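Local coordinates for mialostatin (Ixodes ricinus, PDB 6ZTK), which inhibits cysteine cathepsins of the tick midgut and of the host, and so restrains the digestion of blood proteins, at residues L82-T87 with L131-D136. Sequence-based numbering, arbitrary orientation.
With TRT (fragment of triton X-100), chain C.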
loop_
_atom_site.group_PDB
_atom_site.type_symbol
_atom_site.label_atom_id
_atom_site.label_comp_id
_atom_site.label_asym_id
_atom_site.label_seq_id
_atom_site.Cartn_x
_atom_site.Cartn_y
_atom_site.Cartn_z
ATOM N N LEU A 82 -5.060 4.316 4.229
ATOM C CA LEU A 82 -3.581 4.458 4.250
ATOM C C LEU A 82 -3.162 5.475 3.210
ATOM O O LEU A 82 -3.581 5.383 2.038
ATOM C CB LEU A 82 -2.960 3.105 3.943
ATOM C CG LEU A 82 -3.436 1.950 4.802
ATOM C CD1 LEU A 82 -2.759 0.656 4.312
ATOM C CD2 LEU A 82 -3.118 2.170 6.241
ATOM N N LYS A 83 -2.253 6.368 3.611
ATOM C CA LYS A 83 -1.628 7.298 2.659
ATOM C C LYS A 83 -0.127 7.083 2.663
ATOM O O LYS A 83 0.425 7.062 3.746
ATOM C CB LYS A 83 -1.930 8.747 3.024
ATOM C CG LYS A 83 -1.344 9.742 2.034
ATOM C CD LYS A 83 -1.559 11.180 2.546
ATOM C CE LYS A 83 -0.931 12.189 1.609
ATOM N NZ LYS A 83 -1.105 13.567 2.153
ATOM N N PHE A 84 0.440 6.772 1.519
ATOM C CA PHE A 84 1.847 6.360 1.471
ATOM C C PHE A 84 2.467 6.733 0.155
ATOM O O PHE A 84 1.790 6.841 -0.871
ATOM C CB PHE A 84 1.924 4.845 1.728
ATOM C CG PHE A 84 1.022 4.007 0.876
ATOM C CD1 PHE A 84 1.410 3.503 -0.362
ATOM C CD2 PHE A 84 -0.238 3.760 1.336
ATOM C CE1 PHE A 84 0.547 2.771 -1.161
ATOM C CE2 PHE A 84 -1.118 3.053 0.544
ATOM C CZ PHE A 84 -0.724 2.553 -0.699
ATOM N N THR A 85 3.774 6.928 0.147
ATOM C CA THR A 85 4.512 7.165 -1.097
ATOM C C THR A 85 4.973 5.842 -1.715
ATOM O O THR A 85 5.250 4.892 -0.948
ATOM C CB THR A 85 5.714 8.111 -0.859
ATOM O OG1 THR A 85 6.505 7.536 0.178
ATOM C CG2 THR A 85 5.228 9.478 -0.490
ATOM N N THR A 86 5.052 5.779 -3.018
ATOM C CA THR A 86 5.489 4.600 -3.767
ATOM C C THR A 86 6.591 4.982 -4.768
ATOM O O THR A 86 6.716 6.168 -5.155
ATOM C CB THR A 86 4.345 3.857 -4.485
ATOM O OG1 THR A 86 3.808 4.664 -5.532
ATOM C CG2 THR A 86 3.272 3.473 -3.490
ATOM N N THR A 87 7.257 3.974 -5.285
ATOM C CA THR A 87 8.211 4.094 -6.402
ATOM C C THR A 87 8.266 2.725 -7.078
ATOM O O THR A 87 7.820 1.752 -6.456
ATOM C CB THR A 87 9.574 4.544 -5.847
ATOM O OG1 THR A 87 10.344 5.100 -6.931
ATOM C CG2 THR A 87 10.271 3.478 -5.077
ATOM N N LEU A 131 -10.371 -1.926 -1.191
ATOM C CA LEU A 131 -11.605 -1.311 -1.757
ATOM C C LEU A 131 -11.289 -0.192 -2.740
ATOM O O LEU A 131 -12.063 0.051 -3.663
ATOM C CB LEU A 131 -12.444 -0.745 -0.624
ATOM C CG LEU A 131 -12.948 -1.725 0.425
ATOM C CD1 LEU A 131 -13.817 -0.984 1.442
ATOM C CD2 LEU A 131 -13.713 -2.837 -0.254
ATOM N N SER A 132 -10.192 0.525 -2.531
ATOM C CA SER A 132 -9.834 1.660 -3.379
ATOM C C SER A 132 -8.309 1.804 -3.389
ATOM O O SER A 132 -7.672 1.440 -2.386
ATOM C CB SER A 132 -10.508 2.939 -2.903
ATOM O OG SER A 132 -10.032 3.318 -1.671
ATOM N N TYR A 133 -7.798 2.365 -4.480
ATOM C CA TYR A 133 -6.333 2.679 -4.578
ATOM C C TYR A 133 -6.213 3.771 -5.607
ATOM O O TYR A 133 -6.550 3.536 -6.798
ATOM C CB TYR A 133 -5.559 1.410 -4.941
ATOM C CG TYR A 133 -4.054 1.570 -4.906
ATOM C CD1 TYR A 133 -3.369 2.252 -5.903
ATOM C CD2 TYR A 133 -3.337 0.947 -3.914
ATOM C CE1 TYR A 133 -1.982 2.345 -5.867
ATOM C CE2 TYR A 133 -1.935 1.008 -3.875
ATOM C CZ TYR A 133 -1.287 1.733 -4.843
ATOM O OH TYR A 133 0.099 1.786 -4.797
ATOM N N HIS A 134 -5.784 4.951 -5.190
ATOM C CA HIS A 134 -5.631 6.068 -6.120
ATOM C C HIS A 134 -4.387 6.873 -5.778
ATOM O O HIS A 134 -4.155 7.078 -4.607
ATOM C CB HIS A 134 -6.862 6.972 -6.085
ATOM C CG HIS A 134 -6.771 8.100 -7.049
ATOM N ND1 HIS A 134 -6.372 9.380 -6.652
ATOM C CD2 HIS A 134 -6.949 8.142 -8.387
ATOM C CE1 HIS A 134 -6.362 10.162 -7.726
ATOM N NE2 HIS A 134 -6.682 9.434 -8.779
ATOM N N CYS A 135 -3.717 7.355 -6.816
ATOM C CA CYS A 135 -2.460 8.093 -6.610
ATOM C C CYS A 135 -2.450 9.372 -7.404
ATOM O O CYS A 135 -3.114 9.505 -8.432
ATOM C CB CYS A 135 -1.231 7.284 -6.989
ATOM S SG CYS A 135 -1.267 5.585 -6.360
ATOM N N ASP A 136 -1.607 10.270 -6.920
ATOM C CA ASP A 136 -1.192 11.497 -7.625
ATOM C C ASP A 136 0.322 11.523 -7.722
ATOM O O ASP A 136 1.000 10.980 -6.860
ATOM C CB ASP A 136 -1.666 12.729 -6.860
ATOM C CG ASP A 136 -3.185 12.870 -6.785
ATOM O OD1 ASP A 136 -3.831 12.707 -7.838
ATOM O OD2 ASP A 136 -3.677 13.061 -5.688
HETATM O O24 TRT C . -19.057 -6.159 -4.108
HETATM C C23 TRT C . -18.496 -6.893 -3.059
HETATM C C22 TRT C . -17.003 -6.677 -3.110
HETATM O O21 TRT C . -16.527 -6.198 -1.854
HETATM C C20 TRT C . -16.542 -4.781 -1.713
HETATM C C19 TRT C . -17.324 -4.409 -0.471
HETATM O O18 TRT C . -16.759 -5.051 0.665
HETATM C C17 TRT C . -17.644 -5.121 1.788
HETATM C C16 TRT C . -17.487 -3.927 2.721
HETATM O O15 TRT C . -17.080 -2.776 1.968
HETATM C C12 TRT C . -17.247 -1.521 2.513
HETATM C C13 TRT C . -17.016 -1.238 3.849
HETATM C C14 TRT C . -17.193 0.053 4.330
HETATM C C11 TRT C . -17.614 -0.501 1.660
HETATM C C10 TRT C . -17.754 0.785 2.146
HETATM C C9 TRT C . -17.582 1.096 3.486
HETATM C C6 TRT C . -17.874 2.511 4.014
HETATM C C8 TRT C . -19.314 2.334 4.500
HETATM C C7 TRT C . -17.911 3.613 2.944
HETATM C C5 TRT C . -17.100 2.897 5.302
HETATM C C1 TRT C . -15.624 3.347 5.301
HETATM C C2 TRT C . -15.548 4.800 4.850
HETATM C C4 TRT C . -14.786 2.493 4.370
HETATM C C3 TRT C . -15.054 3.219 6.718
HETATM O O HOH W 1 1.618 3.194 -6.742
#
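No backbone hydrogen bond joins Phe84 and Thr86 of 82-87 to Tyr133 of 131-136, because strand 113-122 runs between their strands, antiparallel to both. The contact is therefore made by side chains that reach over this middle strand. The Phe84 ring presents its edge to Tyr133, with Phe84 CZ 3.7 Å from Tyr133 CE2. Tyr133 CE2 lies in the plane of the Phe84 ring. The ring planes are inclined at 61°, an oblique pairing, with the centroids 5.9 Å apart. Tyr133 has CG anti to its backbone N (chi1 -173°), which carries its ring over strand 113-122. The side chains of Phe84 and Tyr133 cross at about a right angle. Tyr133 OH is 3.8 Å from both Phe84 CE1 and Thr86 CG2, and the side chains of Thr86 and Tyr133 approach from opposite directions.

This is the cystatin fold, an antiparallel sheet wrapped round a helix. Helix 41-52 packs on the same two rings: Val51 touches both Phe84 and Tyr133, and Ala47 touches Phe84. From the middle strand, Cys115 touches both rings and forms a disulfide with Cys135.

A water bridges the hydroxyls of the two strands. The water oxygen is hydrogen-bonded to Thr86 OG1 at 2.9 Å and to Tyr133 OH at 2.8 Å, and it lies in the plane of the Tyr133 ring. It gives the hydroxyl of Thr86, a buried residue, a polar partner.

At the start of 131-136, Leu131 and Ser132 form a classic beta bulge opposite Ile118. Leu131 also belongs to the pocket of the bound Triton X-100 fragment. Leu131 CD1 lies 3.6 Å from C12 of the fragment's aromatic ring, and Leu131 CD2 lies 3.7 Å from C20 of its ether chain.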